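Local coordinates for protein cleavage and polyadenylation specificity factor 100 KD subunit (Methanosarcina mazei, PDB 2XR1) that probably terminates archaeal transcription by cutting nascent RNA as a zinc-dependent endonuclease and degrading the released RNA from its 5' end, working as a homodimer, at residues 232-235 against 236-239; 283-286 against 287-291; 310-313 against 314-317; 583-586 against 587-590. All blocks are in the same frame, centred on the assembly; numbering follows the deposited sequence.

Contact 1: residues 232-235 against 236-239; sequences VFPL and NQID
A short 3-10 turn in the metallo-beta-lactamase fold, just ahead of strand 240-242, brings Pro234 against Gln237 and Leu235 against Ile238. The peptide bond before Pro234 is cis, and the proline carbonyl then faces into the turn. Gln237 N donates to Pro234 O at 2.9 Å, and one residue on Ile238 N donates to Leu235 O at 2.9 Å. In both bonds the donor stands above the carbonyl plane, by 36° at Pro234 O and 49° at Leu235 O, as the tight winding of i to i+3 bonding produces here. The Gln237 side chain folds back over the same carbonyl. Its CG lies between the backbone N and the carbonyl carbon (chi1 89°), which brings CG to 3.2 Å from Pro234 O, and the chain crosses the proline at about a right angle. The place of NE2 is doubtful, and its weak bond to Pro234 O is uncertain with it. On the solvent side, Asn236 OD1 lies 3.5 Å from Pro234 CG. Ile238 points back toward 232-235 and sets CG1 at 3.2 Å from Leu235 O, while Leu235 itself turns the other way, onto Tyr260. Gln237 also packs on Pro230 of the second subunit, and Asp239 forms a salt bridge with Arg175. The carbonyls of Pro234 and Leu235 thus each take one backbone N-H, Gln237 O is met from outside by Arg208, and the two backbone bonds are the firm part of the contact.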
loop_
_atom_site.group_PDB
_atom_site.type_symbol
_atom_site.label_atom_id
_atom_site.label_comp_id
_atom_site.label_asym_id
_atom_site.label_seq_id
_atom_site.Cartn_x
_atom_site.Cartn_y
_atom_site.Cartn_z
ATOM N N VAL B 232 0.984 2.212 -7.524
ATOM C CA VAL B 232 1.400 3.201 -8.506
ATOM C C VAL B 232 1.058 2.777 -9.932
ATOM O O VAL B 232 0.745 3.632 -10.745
ATOM C CB VAL B 232 2.874 3.513 -8.330
ATOM C CG1 VAL B 232 3.529 3.942 -9.661
ATOM C CG2 VAL B 232 3.001 4.588 -7.326
ATOM N N PHE B 233 1.147 1.475 -10.227
ATOM C CA PHE B 233 0.756 0.935 -11.530
ATOM C C PHE B 233 -0.722 0.551 -11.454
ATOM O O PHE B 233 -1.097 -0.172 -10.542
ATOM C CB PHE B 233 1.615 -0.293 -11.924
ATOM C CG PHE B 233 2.891 0.058 -12.688
ATOM C CD1 PHE B 233 3.860 0.850 -12.107
ATOM C CD2 PHE B 233 3.116 -0.433 -13.989
ATOM C CE1 PHE B 233 5.047 1.185 -12.825
ATOM C CE2 PHE B 233 4.293 -0.111 -14.708
ATOM C CZ PHE B 233 5.259 0.695 -14.123
ATOM N N PRO B 234 -1.555 0.996 -12.434
ATOM C CA PRO B 234 -1.133 1.665 -13.667
ATOM C C PRO B 234 -1.033 3.158 -13.429
ATOM O O PRO B 234 -1.887 3.727 -12.780
ATOM C CB PRO B 234 -2.263 1.347 -14.637
ATOM C CG PRO B 234 -3.480 1.301 -13.775
ATOM C CD PRO B 234 -3.028 0.950 -12.350
ATOM N N LEU B 235 0.006 3.759 -13.984
ATOM C CA LEU B 235 0.276 5.166 -13.845
ATOM C C LEU B 235 -0.871 6.101 -14.233
ATOM O O LEU B 235 -1.006 7.190 -13.656
ATOM C CB LEU B 235 1.558 5.521 -14.599
ATOM C CG LEU B 235 2.829 4.885 -14.004
ATOM C CD1 LEU B 235 4.005 4.919 -14.988
ATOM C CD2 LEU B 235 3.193 5.601 -12.714
ATOM N N ASN B 236 -1.730 5.696 -15.154
ATOM C CA ASN B 236 -2.906 6.523 -15.465
ATOM C C ASN B 236 -3.842 6.758 -14.253
ATOM O O ASN B 236 -4.622 7.708 -14.228
ATOM C CB ASN B 236 -3.686 5.937 -16.637
ATOM C CG ASN B 236 -4.416 4.649 -16.277
ATOM O OD1 ASN B 236 -4.608 4.314 -15.091
ATOM N ND2 ASN B 236 -4.848 3.920 -17.309
ATOM N N GLN B 237 -3.749 5.906 -13.232
ATOM C CA GLN B 237 -4.504 6.121 -11.986
ATOM C C GLN B 237 -3.971 7.322 -11.177
ATOM O O GLN B 237 -4.523 7.623 -10.116
ATOM C CB GLN B 237 -4.469 4.851 -11.099
ATOM C CG GLN B 237 -3.280 4.759 -10.110
ATOM C CD GLN B 237 -3.271 3.467 -9.276
ATOM O OE1 GLN B 237 -3.705 3.478 -8.131
ATOM N NE2 GLN B 237 -2.757 2.349 -9.856
ATOM N N ILE B 238 -2.885 7.961 -11.630
ATOM C CA ILE B 238 -2.321 9.062 -10.886
ATOM C C ILE B 238 -2.855 10.419 -11.366
ATOM O O ILE B 238 -2.560 10.855 -12.459
ATOM C CB ILE B 238 -0.777 9.106 -10.936
ATOM C CG1 ILE B 238 -0.165 7.748 -10.593
ATOM C CG2 ILE B 238 -0.300 10.123 -9.975
ATOM C CD1 ILE B 238 -0.300 7.354 -9.158
ATOM N N ASP B 239 -3.576 11.115 -10.493
ATOM C CA ASP B 239 -4.127 12.411 -10.806
ATOM C C ASP B 239 -3.073 13.507 -11.014
ATOM O O ASP B 239 -3.236 14.377 -11.896
ATOM C CB ASP B 239 -5.120 12.813 -9.729
ATOM C CG ASP B 239 -6.371 11.908 -9.719
ATOM O OD1 ASP B 239 -6.225 10.634 -9.666
ATOM O OD2 ASP B 239 -7.517 12.467 -9.796
#

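Contact 2: residues 283-286 against 287-291; sequences YIDV and AAKEG
Tyr283 opens the last two turns of helix 270-290, its carbonyl O taking the N-H of Ala287 at 2.9 Å, with the methyl of Ala287 also lying against that oxygen. Ile284 follows with a weak bond from Ala288 N. At Asp285 the side chain joins in: CG is anti to the backbone N (chi1 -176°), and the carboxylate forms a salt bridge with Lys289 four residues on. Lys289 bends at chi2 and chi4, bringing NZ to 3.0 Å from both Asp285 OD1 and Asp285 OD2, so the ammonium straddles the carboxylate, though each of these bonds is weak. Val286 O receives Glu290 N at 3.0 Å, nearly along the C=O axis. Beside this bond Val286 and Glu290 run side by side, pointing the same way, with Val286 CG1 3.8 Å from Glu290 CD. Gly291, with positive phi, is the first residue to leave helical geometry. At the helix end, Glu290 OE2 accepts from the backbone N of Gly517 in the beta-CASP region, just before helix 518-526, while Tyr283 packs on Val215, Pro295 and Tyr296, and Ile284 also on Tyr296, joining the helix to loops of the metallo-beta-lactamase region.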
loop_
_atom_site.group_PDB
_atom_site.type_symbol
_atom_site.label_atom_id
_atom_site.label_comp_id
_atom_site.label_asym_id
_atom_site.label_seq_id
_atom_site.Cartn_x
_atom_site.Cartn_y
_atom_site.Cartn_z
ATOM N N TYR B 283 21.578 15.962 -16.100
ATOM C CA TYR B 283 21.745 14.665 -15.487
ATOM C C TYR B 283 22.035 13.652 -16.549
ATOM O O TYR B 283 23.071 12.980 -16.490
ATOM C CB TYR B 283 20.507 14.278 -14.712
ATOM C CG TYR B 283 20.482 12.870 -14.145
ATOM C CD1 TYR B 283 21.528 12.371 -13.379
ATOM C CD2 TYR B 283 19.354 12.052 -14.322
ATOM C CE1 TYR B 283 21.464 11.085 -12.825
ATOM C CE2 TYR B 283 19.287 10.774 -13.773
ATOM C CZ TYR B 283 20.333 10.298 -13.022
ATOM O OH TYR B 283 20.231 9.021 -12.492
ATOM N N ILE B 284 21.157 13.564 -17.546
ATOM C CA ILE B 284 21.297 12.542 -18.580
ATOM C C ILE B 284 22.450 12.794 -19.543
ATOM O O ILE B 284 22.942 11.845 -20.183
ATOM C CB ILE B 284 20.000 12.307 -19.361
ATOM C CG1 ILE B 284 19.663 13.494 -20.269
ATOM C CG2 ILE B 284 18.865 11.994 -18.397
ATOM C CD1 ILE B 284 18.282 13.402 -20.909
ATOM N N ASP B 285 22.881 14.049 -19.665
ATOM C CA ASP B 285 24.015 14.383 -20.517
ATOM C C ASP B 285 25.300 13.920 -19.866
ATOM O O ASP B 285 26.096 13.198 -20.469
ATOM C CB ASP B 285 24.060 15.886 -20.756
ATOM C CG ASP B 285 25.163 16.299 -21.730
ATOM O OD1 ASP B 285 25.107 15.898 -22.931
ATOM O OD2 ASP B 285 26.083 17.040 -21.293
ATOM N N VAL B 286 25.508 14.320 -18.620
ATOM C CA VAL B 286 26.660 13.843 -17.844
ATOM C C VAL B 286 26.667 12.325 -17.733
ATOM O O VAL B 286 27.707 11.715 -17.892
ATOM C CB VAL B 286 26.677 14.437 -16.426
ATOM C CG1 VAL B 286 27.698 13.725 -15.528
ATOM C CG2 VAL B 286 26.945 15.934 -16.501
ATOM N N ALA B 287 25.507 11.717 -17.504
ATOM C CA ALA B 287 25.430 10.260 -17.394
ATOM C C ALA B 287 25.962 9.547 -18.641
ATOM O O ALA B 287 26.546 8.470 -18.542
ATOM C CB ALA B 287 23.993 9.828 -17.089
ATOM N N ALA B 288 25.776 10.161 -19.808
ATOM C CA ALA B 288 26.265 9.609 -21.071
ATOM C C ALA B 288 27.785 9.684 -21.176
ATOM O O ALA B 288 28.421 8.753 -21.671
ATOM C CB ALA B 288 25.637 10.344 -22.255
ATOM N N LYS B 289 28.358 10.811 -20.747
ATOM C CA LYS B 289 29.801 11.055 -20.918
ATOM C C LYS B 289 30.589 10.201 -19.939
ATOM O O LYS B 289 31.657 9.683 -20.256
ATOM C CB LYS B 289 30.176 12.525 -20.651
ATOM C CG LYS B 289 29.396 13.596 -21.417
ATOM C CD LYS B 289 29.486 13.475 -22.942
ATOM C CE LYS B 289 28.344 14.263 -23.594
ATOM N NZ LYS B 289 28.126 15.591 -22.952
ATOM N N GLU B 290 30.060 10.087 -18.729
ATOM C CA GLU B 290 30.737 9.343 -17.679
ATOM C C GLU B 290 30.517 7.847 -17.839
ATOM O O GLU B 290 31.278 7.055 -17.288
ATOM C CB GLU B 290 30.312 9.845 -16.292
ATOM C CG GLU B 290 30.725 11.319 -16.077
ATOM C CD GLU B 290 30.781 11.759 -14.606
ATOM O OE1 GLU B 290 29.975 11.241 -13.791
ATOM O OE2 GLU B 290 31.628 12.636 -14.273
ATOM N N GLY B 291 29.492 7.462 -18.599
ATOM C CA GLY B 291 29.287 6.054 -18.978
ATOM C C GLY B 291 28.445 5.254 -17.982
ATOM O O GLY B 291 28.656 4.042 -17.802
#

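Contact 3: residues 310-313 against 314-317; sequences PLDY and EEVT
Leu311 and Thr317 reach toward each other tip to tip, with Leu311 CD1 3.6 Å from Thr317 OG1 and 3.7 Å from Thr317 CG2. Glu315, at the end of the turn, points back at the first segment. Its CG is anti to the backbone N (chi1 -180°) and the chain runs out extended, which takes OE1 to 3.1 Å from Asp312 N. The N-H meets this oxygen from above the carboxylate plane, 47° out of it. Asp312 to Glu315 is a type II beta turn in the link from strand 308-310 to strand 317-320, an edge strand of each of the two sheets of the metallo-beta-lactamase fold, counted within this chain. Glu314, with positive phi, occupies its third position, and the closing bond from Glu315 N to Asp312 O is weak. A water reinforces the bend by donating to Asp312 O at 2.8 Å and to Glu315 O at 2.6 Å, and Thr317 OG1 donates to Glu315 O as well. Asp312 OD1 bonds to Tyr464 OH, and the Glu315 side chain packs on Arg64. The Tyr313 side chain leads away from the turn, its ring meeting that of Tyr464 and its OH bonding to Ser336 O.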
loop_
_atom_site.group_PDB
_atom_site.type_symbol
_atom_site.label_atom_id
_atom_site.label_comp_id
_atom_site.label_asym_id
_atom_site.label_seq_id
_atom_site.Cartn_x
_atom_site.Cartn_y
_atom_site.Cartn_z
ATOM N N PRO B 310 3.019 25.432 -13.580
ATOM C CA PRO B 310 3.559 26.132 -12.415
ATOM C C PRO B 310 2.503 26.802 -11.609
ATOM O O PRO B 310 1.579 27.305 -12.186
ATOM C CB PRO B 310 4.434 27.213 -13.030
ATOM C CG PRO B 310 3.898 27.400 -14.474
ATOM C CD PRO B 310 3.462 26.027 -14.873
ATOM N N LEU B 311 2.674 26.842 -10.293
ATOM C CA LEU B 311 1.821 27.570 -9.385
ATOM C C LEU B 311 2.664 28.395 -8.483
ATOM O O LEU B 311 3.685 27.920 -7.974
ATOM C CB LEU B 311 1.061 26.604 -8.516
ATOM C CG LEU B 311 0.364 25.459 -9.230
ATOM C CD1 LEU B 311 -0.324 24.637 -8.127
ATOM C CD2 LEU B 311 -0.594 25.984 -10.294
ATOM N N ASP B 312 2.239 29.619 -8.221
ATOM C CA ASP B 312 2.930 30.468 -7.269
ATOM C C ASP B 312 2.571 30.119 -5.814
ATOM O O ASP B 312 1.512 29.512 -5.519
ATOM C CB ASP B 312 2.631 31.924 -7.568
ATOM C CG ASP B 312 3.316 32.409 -8.868
ATOM O OD1 ASP B 312 4.547 32.564 -8.881
ATOM O OD2 ASP B 312 2.642 32.660 -9.896
ATOM N N TYR B 313 3.462 30.502 -4.893
ATOM C CA TYR B 313 3.140 30.421 -3.482
ATOM C C TYR B 313 1.753 31.029 -3.199
ATOM O O TYR B 313 1.367 32.070 -3.796
ATOM C CB TYR B 313 4.161 31.176 -2.663
ATOM C CG TYR B 313 5.562 30.647 -2.691
ATOM C CD1 TYR B 313 5.824 29.293 -2.819
ATOM C CD2 TYR B 313 6.638 31.493 -2.506
ATOM C CE1 TYR B 313 7.136 28.807 -2.811
ATOM C CE2 TYR B 313 7.924 31.007 -2.473
ATOM C CZ TYR B 313 8.171 29.670 -2.628
ATOM O OH TYR B 313 9.484 29.183 -2.637
ATOM N N GLU B 314 1.042 30.395 -2.257
ATOM C CA GLU B 314 -0.218 30.919 -1.697
ATOM C C GLU B 314 -1.419 30.904 -2.645
ATOM O O GLU B 314 -2.417 31.545 -2.396
ATOM C CB GLU B 314 -0.032 32.334 -1.130
ATOM C CG GLU B 314 0.870 32.405 0.089
ATOM C CD GLU B 314 0.803 33.776 0.796
ATOM O OE1 GLU B 314 -0.025 34.676 0.407
ATOM O OE2 GLU B 314 1.594 33.965 1.746
ATOM N N GLU B 315 -1.322 30.140 -3.710
ATOM C CA GLU B 315 -2.324 30.111 -4.741
ATOM C C GLU B 315 -2.997 28.747 -4.576
ATOM O O GLU B 315 -2.377 27.719 -4.878
ATOM C CB GLU B 315 -1.612 30.263 -6.071
ATOM C CG GLU B 315 -2.445 30.272 -7.321
ATOM C CD GLU B 315 -1.630 30.783 -8.534
ATOM O OE1 GLU B 315 -0.708 30.062 -9.023
ATOM O OE2 GLU B 315 -1.898 31.927 -8.978
ATOM N N VAL B 316 -4.230 28.767 -4.039
ATOM C CA VAL B 316 -5.002 27.577 -3.731
ATOM C C VAL B 316 -5.572 26.988 -4.994
ATOM O O VAL B 316 -6.308 27.650 -5.691
ATOM C CB VAL B 316 -6.210 27.881 -2.794
ATOM C CG1 VAL B 316 -6.917 26.602 -2.432
ATOM C CG2 VAL B 316 -5.749 28.612 -1.548
ATOM N N THR B 317 -5.292 25.716 -5.235
ATOM C CA THR B 317 -5.435 25.133 -6.559
ATOM C C THR B 317 -6.114 23.773 -6.458
ATOM O O THR B 317 -5.597 22.869 -5.808
ATOM C CB THR B 317 -4.020 24.980 -7.165
ATOM O OG1 THR B 317 -3.384 26.260 -7.144
ATOM C CG2 THR B 317 -4.026 24.459 -8.587
HETATM O O HOH W 1 0.129 27.387 -4.237
#

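Contact 4: residues 583-586 against 587-590; sequences HSDR and RQLM
Asp585 and Gln588 grip each other reciprocally, each side chain bonding to the other's backbone nitrogen. Gln588 N approaches Asp585 OD1 almost head-on, at 2.8 Å. In return Gln588 OE1 accepts Asp585 N at 3.0 Å, tilted 34° from the plane of the amide carbonyl. The side chains cross at about a right angle, with the carboxylate and amide planes 38° apart. The aspartate reaches into this position because its CG sits between backbone N and carbonyl carbon (chi1 77°). This is a capping box, with Asp585 as N-cap of helix 586-594, and the first regular helical bonds run from Leu589 N to Asp585 O at 2.9 Å and from Met590 N to Arg586 O at 3.2 Å. Ser584 CB packs on Gln588 CB at 3.5 Å and on Leu589 CD2 at 3.8 Å, while its OG bonds to Tyr358 N. Outside residues hold other polar atoms: Asp585 OD2 accepts from Gln390 N, Gln588 NE2 donates to Glu359 and Gln588 OE1 also accepts from Lys357. Arg586 reaches across to Asp615 and Ser619 of helix 610-624, on which Leu589 and Met590 also pack. The cap directly follows His583, which bonds to Glu380 through ND1 and lies beside the zinc ligands His332 and Asp355; the His-Ser-Asp sequence is consistent with the conserved histidine motif of beta-CASP nucleases.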
loop_
_atom_site.group_PDB
_atom_site.type_symbol
_atom_site.label_atom_id
_atom_site.label_comp_id
_atom_site.label_asym_id
_atom_site.label_seq_id
_atom_site.Cartn_x
_atom_site.Cartn_y
_atom_site.Cartn_z
ATOM N N HIS B 583 19.325 23.268 4.786
ATOM C CA HIS B 583 18.396 22.560 5.670
ATOM C C HIS B 583 18.371 23.089 7.092
ATOM O O HIS B 583 19.365 23.589 7.633
ATOM C CB HIS B 583 18.803 21.116 5.787
ATOM C CG HIS B 583 18.684 20.332 4.512
ATOM N ND1 HIS B 583 17.500 19.745 4.104
ATOM C CD2 HIS B 583 19.622 19.984 3.596
ATOM C CE1 HIS B 583 17.728 19.073 2.993
ATOM N NE2 HIS B 583 19.007 19.191 2.674
ATOM N N SER B 584 17.219 22.939 7.710
ATOM C CA SER B 584 17.045 23.185 9.101
ATOM C C SER B 584 17.935 22.254 9.874
ATOM O O SER B 584 17.933 21.073 9.617
ATOM C CB SER B 584 15.593 22.891 9.486
ATOM O OG SER B 584 14.743 23.862 8.981
ATOM N N ASP B 585 18.681 22.768 10.843
ATOM C CA ASP B 585 19.444 21.895 11.730
ATOM C C ASP B 585 18.489 21.248 12.752
ATOM O O ASP B 585 17.268 21.392 12.638
ATOM C CB ASP B 585 20.597 22.657 12.393
ATOM C CG ASP B 585 20.157 23.578 13.555
ATOM O OD1 ASP B 585 18.929 23.745 13.785
ATOM O OD2 ASP B 585 21.060 24.146 14.251
ATOM N N ARG B 586 19.036 20.523 13.721
ATOM C CA ARG B 586 18.197 19.803 14.676
ATOM C C ARG B 586 17.288 20.761 15.436
ATOM O O ARG B 586 16.111 20.546 15.502
ATOM C CB ARG B 586 19.056 18.972 15.627
ATOM C CG ARG B 586 18.382 18.570 16.901
ATOM C CD ARG B 586 17.431 17.383 16.736
ATOM N NE ARG B 586 17.021 16.968 18.063
ATOM C CZ ARG B 586 16.571 15.772 18.416
ATOM N NH1 ARG B 586 16.441 14.782 17.549
ATOM N NH2 ARG B 586 16.267 15.573 19.686
ATOM N N ARG B 587 17.846 21.837 15.970
ATOM C CA ARG B 587 17.064 22.854 16.663
ATOM C C ARG B 587 15.911 23.370 15.770
ATOM O O ARG B 587 14.767 23.462 16.168
ATOM C CB ARG B 587 17.939 24.023 17.083
ATOM C CG ARG B 587 17.340 24.839 18.235
ATOM C CD ARG B 587 18.072 26.167 18.467
ATOM N NE ARG B 587 17.526 27.227 17.604
ATOM C CZ ARG B 587 18.117 27.716 16.499
ATOM N NH1 ARG B 587 19.327 27.273 16.094
ATOM N NH2 ARG B 587 17.510 28.668 15.794
ATOM N N GLN B 588 16.228 23.664 14.529
ATOM C CA GLN B 588 15.265 24.284 13.635
ATOM C C GLN B 588 14.153 23.334 13.249
ATOM O O GLN B 588 13.014 23.771 13.061
ATOM C CB GLN B 588 15.991 24.847 12.415
ATOM C CG GLN B 588 16.698 26.141 12.783
ATOM C CD GLN B 588 17.886 26.469 11.898
ATOM O OE1 GLN B 588 18.222 25.711 10.963
ATOM N NE2 GLN B 588 18.546 27.600 12.190
ATOM N N LEU B 589 14.478 22.051 13.097
ATOM C CA LEU B 589 13.460 21.044 12.837
ATOM C C LEU B 589 12.463 21.044 13.993
ATOM O O LEU B 589 11.244 21.067 13.795
ATOM C CB LEU B 589 14.093 19.671 12.661
ATOM C CG LEU B 589 14.896 19.558 11.342
ATOM C CD1 LEU B 589 15.830 18.336 11.280
ATOM C CD2 LEU B 589 13.927 19.546 10.188
ATOM N N MET B 590 12.982 21.041 15.209
ATOM C CA MET B 590 12.131 20.999 16.380
ATOM C C MET B 590 11.315 22.268 16.527
ATOM O O MET B 590 10.162 22.209 16.902
ATOM C CB MET B 590 12.959 20.770 17.652
ATOM C CG MET B 590 13.469 19.328 17.760
ATOM S SD MET B 590 12.201 18.136 18.377
ATOM C CE MET B 590 12.535 18.186 20.151
#

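Along the chain the four contacts follow in series, none nested in or crossing another, and each is local: contacts 1 and 3 are turns, contacts 2 and 4 the end and the start of a helix. Contact 1 shapes the connection between strands 208-211 and 240-242, with Gln237 packed on the second subunit. Contact 2 finishes helix 270-290, and contact 3 then turns the chain from strand 308-310 of one sheet to strand 317-320 of the other; their centres are 34 Å apart. After the beta-CASP region, contact 4 starts helix 586-594 as the chain re-enters the metallo-beta-lactamase fold beside the zinc site. The closest two, contacts 1 and 3, remain about 11 Å apart between nearest atoms.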